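Long-range contacts in Proline/betaine transporter, RALF (Rickettsia prowazekii str. Madrid E, PDB 4D7R), which probably acts as a guanine nucleotide exchange factor, here as an engineered chimera joining a Rickettsia Sec7 domain to the capping domain of Legionella RalF: residues A[39-44]-A[81-86]; A[170-175]-A[212-217]. All coordinates share one frame; numbering follows the deposited sequence.

Interaction 1. Residues A[39-44]-A[81-86]; sequences KLFNDK and EFVGDY
Phe41 and Phe82 are the main partners in an apolar helix-to-helix contact, partly buried in the Sec7 part of the chimera. It joins the C-terminal part of helix 31-43 to helix 80-88. The two short helical segments run at 81° to each other, and their axes come no closer than 10.7 Å. Two phenylalanines bridge that distance. They slide past each other in opposite directions. Phe41 has its CG anti to the backbone N (chi1 -167°), which carries the far end of its ring to the backbone of helix 80-88. There Phe41 CE2 meets Phe82 CB at 3.5 Å. Phe41 CE2 also lies 3.9 Å from Val83 CG2, and Val83 N sits at the ring edge, near its plane. Phe82 reaches the other way, to the backbone carbonyls of Phe41 and Asn42. Its ring edge faces both oxygens: Phe82 CD2 is 3.5 Å from Phe41 O, and Phe82 CE2 is 3.8 Å from Asn42 O. Nearby, Phe41 also meets the ring of Phe71 on helix 63-73, and Phe82 touches Pro45 at the start of the next helix. The side chain of Asn42 turns to the backbone of Asn77 and Asn79, while Asn79 OD1 accepts from Phe82 N, so the lead-in to helix 80-88 is tied to both helices. No hydrogen bond joins the two segments directly. Cohesion rests on apolar burial, with perhaps a weak attraction between the slightly positive ring edge of Phe82 and the carbonyl oxygens.

Interaction 2. Residues A[170-175]-A[212-217]; sequences TDLHNP and EIEAKP
Leu172 lies against Glu214 in the last turns of helices 155-173 and 203-215. Leu172 CD1 is 3.7 Å from Glu214 CB, so the aliphatic root of the glutamate does the touching. Leu172 CB also lies over one face of the His173 ring. His173 has the largest share of the contact. Its CG is anti to its own carbonyl carbon (chi1 -63°), which sends the imidazole across to the end of helix 203-215. There His173 NE2 donates to Ile213 O at 2.8 Å. The bond is nearly straight, 175° at the hydrogen, and the oxygen lies in the ring plane. The residue four places after Ile213 is Pro217, which has no N-H to offer this carbonyl; the histidine N-H appears to take its place. Residues 170-175 (TDLHNP) belong to a conserved Sec7 motif, which in relatives helps line the Arf-binding groove and probably does so in this Rickettsia part. Pro217 packs over the face of the His173 ring away from Leu172, a CH-pi contact with Pro217 CB 3.8 Å from the ring centroid. At the ring edge, His173 CE1 is 3.1 Å from Glu214 O. Asn174 then leaves the helix and donates through ND2 to Ile308 O, in the Legionella capping part.

Both contacts belong to the all-helical Sec7 part, and they follow one another along the chain: interaction 1 closes before interaction 2 opens. Their centres are 31 Å apart and their nearest atoms about 19 Å, so they do not touch. They share no helix. Interaction 1 joins helices 31-43 and 80-88 near the start of the domain. Interaction 2 ties the ends of helices 155-173 and 203-215 in its later half. They thus appear to fasten separate helix pairs of one domain. Each has neighbours in the capping part: Lys44 and Glu81 pair with Glu355 and Lys349, and His173 touches Trp312. These links cross an engineered fusion, whereas the two contacts themselves stay within the Rickettsia domain.

Interaction 1. Residues A[39-44]-A[81-86]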
loop_
_atom_site.group_PDB
_atom_site.type_symbol
_atom_site.label_atom_id
_atom_site.label_comp_id
_atom_site.label_asym_id
_atom_site.label_seq_id
_atom_site.Cartn_x
_atom_site.Cartn_y
_atom_site.Cartn_z
ATOM N N LYS A 39 7.136 19.295 -12.705
ATOM C CA LYS A 39 5.822 19.813 -13.132
ATOM C C LYS A 39 4.825 18.726 -13.550
ATOM O O LYS A 39 3.764 18.693 -13.041
ATOM C CB LYS A 39 5.939 20.873 -14.273
ATOM N N LEU A 40 5.198 17.887 -14.479
ATOM C CA LEU A 40 4.339 16.916 -15.034
ATOM C C LEU A 40 3.909 15.948 -13.941
ATOM O O LEU A 40 2.748 15.752 -13.735
ATOM C CB LEU A 40 4.990 16.135 -16.156
ATOM C CG LEU A 40 5.249 16.783 -17.512
ATOM C CD1 LEU A 40 5.955 15.919 -18.498
ATOM C CD2 LEU A 40 3.962 17.238 -18.126
ATOM N N PHE A 41 4.890 15.408 -13.240
ATOM C CA PHE A 41 4.668 14.500 -12.112
ATOM C C PHE A 41 3.728 15.014 -11.023
ATOM O O PHE A 41 2.886 14.307 -10.597
ATOM C CB PHE A 41 5.993 14.041 -11.532
ATOM C CG PHE A 41 5.858 12.896 -10.586
ATOM C CD1 PHE A 41 5.916 11.618 -11.021
ATOM C CD2 PHE A 41 5.702 13.130 -9.270
ATOM C CE1 PHE A 41 5.795 10.563 -10.134
ATOM C CE2 PHE A 41 5.601 12.093 -8.393
ATOM C CZ PHE A 41 5.634 10.823 -8.835
ATOM N N ASN A 42 3.891 16.241 -10.587
ATOM C CA ASN A 42 3.071 16.803 -9.573
ATOM C C ASN A 42 1.622 17.072 -10.044
ATOM O O ASN A 42 0.756 17.253 -9.214
ATOM C CB ASN A 42 3.721 18.015 -8.919
ATOM C CG ASN A 42 4.935 17.662 -8.080
ATOM O OD1 ASN A 42 5.161 16.527 -7.744
ATOM N ND2 ASN A 42 5.652 18.648 -7.681
ATOM N N ASP A 43 1.391 17.033 -11.343
ATOM C CA ASP A 43 0.035 17.171 -11.892
ATOM C C ASP A 43 -0.591 15.785 -11.990
ATOM O O ASP A 43 -1.655 15.539 -11.414
ATOM C CB ASP A 43 0.025 17.844 -13.280
ATOM C CG ASP A 43 -1.375 17.876 -13.904
ATOM O OD1 ASP A 43 -2.332 18.280 -13.200
ATOM O OD2 ASP A 43 -1.520 17.438 -15.071
ATOM N N LYS A 44 0.065 14.906 -12.770
ATOM C CA LYS A 44 -0.306 13.522 -13.016
ATOM C C LYS A 44 1.000 12.725 -13.068
ATOM O O LYS A 44 1.771 12.933 -14.014
ATOM C CB LYS A 44 -1.009 13.374 -14.373
ATOM C CG LYS A 44 -2.443 13.851 -14.416
ATOM C CD LYS A 44 -2.956 13.788 -15.833
ATOM C CE LYS A 44 -4.443 13.986 -15.885
ATOM N NZ LYS A 44 -4.969 13.776 -17.257
ATOM N N GLU A 81 3.239 11.641 -1.945
ATOM C CA GLU A 81 2.180 10.652 -2.029
ATOM C C GLU A 81 2.312 9.879 -3.297
ATOM O O GLU A 81 2.181 8.701 -3.310
ATOM C CB GLU A 81 0.758 11.244 -2.014
ATOM C CG GLU A 81 0.439 12.184 -0.885
ATOM C CD GLU A 81 -1.044 12.243 -0.516
ATOM O OE1 GLU A 81 -1.838 12.016 -1.361
ATOM O OE2 GLU A 81 -1.356 12.468 0.644
ATOM N N PHE A 82 2.572 10.599 -4.379
ATOM C CA PHE A 82 2.652 10.022 -5.671
ATOM C C PHE A 82 3.938 9.180 -5.757
ATOM O O PHE A 82 3.937 8.180 -6.336
ATOM C CB PHE A 82 2.638 11.100 -6.787
ATOM C CG PHE A 82 1.333 11.866 -6.947
ATOM C CD1 PHE A 82 0.171 11.445 -6.377
ATOM C CD2 PHE A 82 1.310 13.005 -7.706
ATOM C CE1 PHE A 82 -0.988 12.158 -6.516
ATOM C CE2 PHE A 82 0.150 13.717 -7.866
ATOM C CZ PHE A 82 -0.988 13.301 -7.246
ATOM N N VAL A 83 5.012 9.674 -5.169
ATOM C CA VAL A 83 6.272 8.904 -5.157
ATOM C C VAL A 83 6.023 7.597 -4.391
ATOM O O VAL A 83 6.334 6.524 -4.921
ATOM C CB VAL A 83 7.490 9.693 -4.590
ATOM C CG1 VAL A 83 8.664 8.772 -4.241
ATOM C CG2 VAL A 83 7.923 10.788 -5.545
ATOM N N GLY A 84 5.449 7.696 -3.178
ATOM C CA GLY A 84 5.161 6.525 -2.345
ATOM C C GLY A 84 4.304 5.518 -3.089
ATOM O O GLY A 84 4.608 4.314 -3.108
ATOM N N ASP A 85 3.257 6.021 -3.746
ATOM C CA ASP A 85 2.344 5.184 -4.526
ATOM C C ASP A 85 3.033 4.492 -5.678
ATOM O O ASP A 85 2.861 3.283 -5.820
ATOM C CB ASP A 85 1.102 5.934 -4.977
ATOM C CG ASP A 85 -0.002 4.981 -5.380
ATOM O OD1 ASP A 85 -0.520 4.263 -4.488
ATOM O OD2 ASP A 85 -0.331 4.932 -6.594
ATOM N N TYR A 86 3.855 5.223 -6.473
ATOM C CA TYR A 86 4.583 4.582 -7.583
ATOM C C TYR A 86 5.518 3.478 -7.068
ATOM O O TYR A 86 5.511 2.369 -7.609
ATOM C CB TYR A 86 5.361 5.613 -8.428
ATOM C CG TYR A 86 5.887 5.028 -9.716
ATOM C CD1 TYR A 86 7.138 4.413 -9.768
ATOM C CD2 TYR A 86 5.135 5.081 -10.887
ATOM C CE1 TYR A 86 7.618 3.847 -10.945
ATOM C CE2 TYR A 86 5.620 4.546 -12.080
ATOM C CZ TYR A 86 6.863 3.929 -12.103
ATOM O OH TYR A 86 7.357 3.400 -13.274
#

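Interaction 2. Residues A[170-175]-A[212-217]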
loop_
_atom_site.group_PDB
_atom_site.type_symbol
_atom_site.label_atom_id
_atom_site.label_comp_id
_atom_site.label_asym_id
_atom_site.label_seq_id
_atom_site.Cartn_x
_atom_site.Cartn_y
_atom_site.Cartn_z
ATOM N N THR A 170 3.925 0.577 17.262
ATOM C CA THR A 170 2.480 0.627 17.569
ATOM C C THR A 170 2.228 0.192 19.012
ATOM O O THR A 170 1.519 0.886 19.741
ATOM C CB THR A 170 1.675 -0.261 16.582
ATOM O OG1 THR A 170 1.599 0.405 15.335
ATOM C CG2 THR A 170 0.257 -0.568 17.076
ATOM N N ASP A 171 2.835 -0.918 19.443
ATOM C CA ASP A 171 2.615 -1.438 20.792
ATOM C C ASP A 171 2.999 -0.402 21.850
ATOM O O ASP A 171 2.184 -0.085 22.727
ATOM C CB ASP A 171 3.406 -2.754 20.997
ATOM C CG ASP A 171 2.937 -3.503 22.210
ATOM O OD1 ASP A 171 3.349 -3.140 23.318
ATOM O OD2 ASP A 171 2.093 -4.397 22.060
ATOM N N LEU A 172 4.229 0.139 21.759
ATOM C CA LEU A 172 4.735 1.086 22.776
ATOM C C LEU A 172 4.069 2.461 22.768
ATOM O O LEU A 172 4.023 3.114 23.809
ATOM C CB LEU A 172 6.270 1.245 22.687
ATOM C CG LEU A 172 7.096 -0.028 22.849
ATOM C CD1 LEU A 172 8.583 0.317 23.014
ATOM C CD2 LEU A 172 6.624 -0.847 24.060
ATOM N N HIS A 173 3.509 2.873 21.647
ATOM C CA HIS A 173 2.951 4.199 21.583
ATOM C C HIS A 173 1.430 4.309 21.384
ATOM O O HIS A 173 0.905 5.386 21.343
ATOM C CB HIS A 173 3.688 4.999 20.557
ATOM C CG HIS A 173 5.123 5.197 20.903
ATOM N ND1 HIS A 173 5.520 5.990 21.934
ATOM C CD2 HIS A 173 6.249 4.676 20.378
ATOM C CE1 HIS A 173 6.832 5.973 22.022
ATOM N NE2 HIS A 173 7.298 5.185 21.081
ATOM N N ASN A 174 0.778 3.178 21.206
ATOM C CA ASN A 174 -0.670 3.176 21.074
ATOM C C ASN A 174 -1.255 3.278 22.500
ATOM O O ASN A 174 -1.018 2.378 23.303
ATOM C CB ASN A 174 -1.140 1.910 20.338
ATOM C CG ASN A 174 -2.628 1.749 20.209
ATOM O OD1 ASN A 174 -3.417 2.448 20.833
ATOM N ND2 ASN A 174 -3.036 0.781 19.414
ATOM N N PRO A 175 -1.978 4.379 22.858
ATOM C CA PRO A 175 -2.478 4.507 24.240
ATOM C C PRO A 175 -3.503 3.472 24.686
ATOM O O PRO A 175 -3.662 3.252 25.886
ATOM C CB PRO A 175 -3.016 5.948 24.314
ATOM C CG PRO A 175 -2.559 6.624 23.057
ATOM C CD PRO A 175 -2.363 5.547 22.037
ATOM N N GLU A 212 15.396 3.048 21.625
ATOM C CA GLU A 212 15.226 4.197 20.750
ATOM C C GLU A 212 13.784 4.346 20.278
ATOM O O GLU A 212 13.286 5.462 20.269
ATOM C CB GLU A 212 16.206 4.192 19.575
ATOM C CG GLU A 212 17.662 4.395 19.990
ATOM C CD GLU A 212 17.987 5.682 20.726
ATOM O OE1 GLU A 212 17.577 6.767 20.252
ATOM O OE2 GLU A 212 18.669 5.604 21.772
ATOM N N ILE A 213 13.139 3.255 19.938
ATOM C CA ILE A 213 11.770 3.296 19.527
ATOM C C ILE A 213 10.897 3.738 20.702
ATOM O O ILE A 213 9.997 4.482 20.524
ATOM C CB ILE A 213 11.328 1.943 18.981
ATOM C CG1 ILE A 213 11.909 1.775 17.610
ATOM C CG2 ILE A 213 9.807 1.856 18.874
ATOM C CD1 ILE A 213 11.314 2.752 16.620
ATOM N N GLU A 214 11.141 3.194 21.866
ATOM C CA GLU A 214 10.440 3.608 23.079
ATOM C C GLU A 214 10.561 5.128 23.275
ATOM O O GLU A 214 9.545 5.798 23.486
ATOM C CB GLU A 214 10.955 2.843 24.300
ATOM C CG GLU A 214 10.354 3.295 25.620
ATOM C CD GLU A 214 10.926 2.541 26.797
ATOM O OE1 GLU A 214 12.148 2.656 27.042
ATOM O OE2 GLU A 214 10.159 1.801 27.450
ATOM N N ALA A 215 11.788 5.669 23.165
ATOM C CA ALA A 215 12.053 7.094 23.370
ATOM C C ALA A 215 11.544 7.996 22.260
ATOM O O ALA A 215 11.220 9.162 22.514
ATOM C CB ALA A 215 13.538 7.318 23.583
ATOM N N LYS A 216 11.493 7.482 21.020
ATOM C CA LYS A 216 11.084 8.286 19.885
ATOM C C LYS A 216 10.292 7.429 18.896
ATOM O O LYS A 216 10.897 6.588 18.221
ATOM C CB LYS A 216 12.335 8.889 19.226
ATOM C CG LYS A 216 12.076 10.102 18.333
ATOM C CD LYS A 216 12.984 10.123 17.091
ATOM C CE LYS A 216 14.470 10.236 17.388
ATOM N NZ LYS A 216 15.297 10.157 16.154
ATOM N N PRO A 217 8.980 7.604 18.780
ATOM C CA PRO A 217 8.244 6.775 17.833
ATOM C C PRO A 217 8.646 7.066 16.406
ATOM O O PRO A 217 9.281 8.018 16.198
ATOM C CB PRO A 217 6.804 7.212 18.015
ATOM C CG PRO A 217 6.860 8.587 18.584
ATOM C CD PRO A 217 8.088 8.593 19.419
#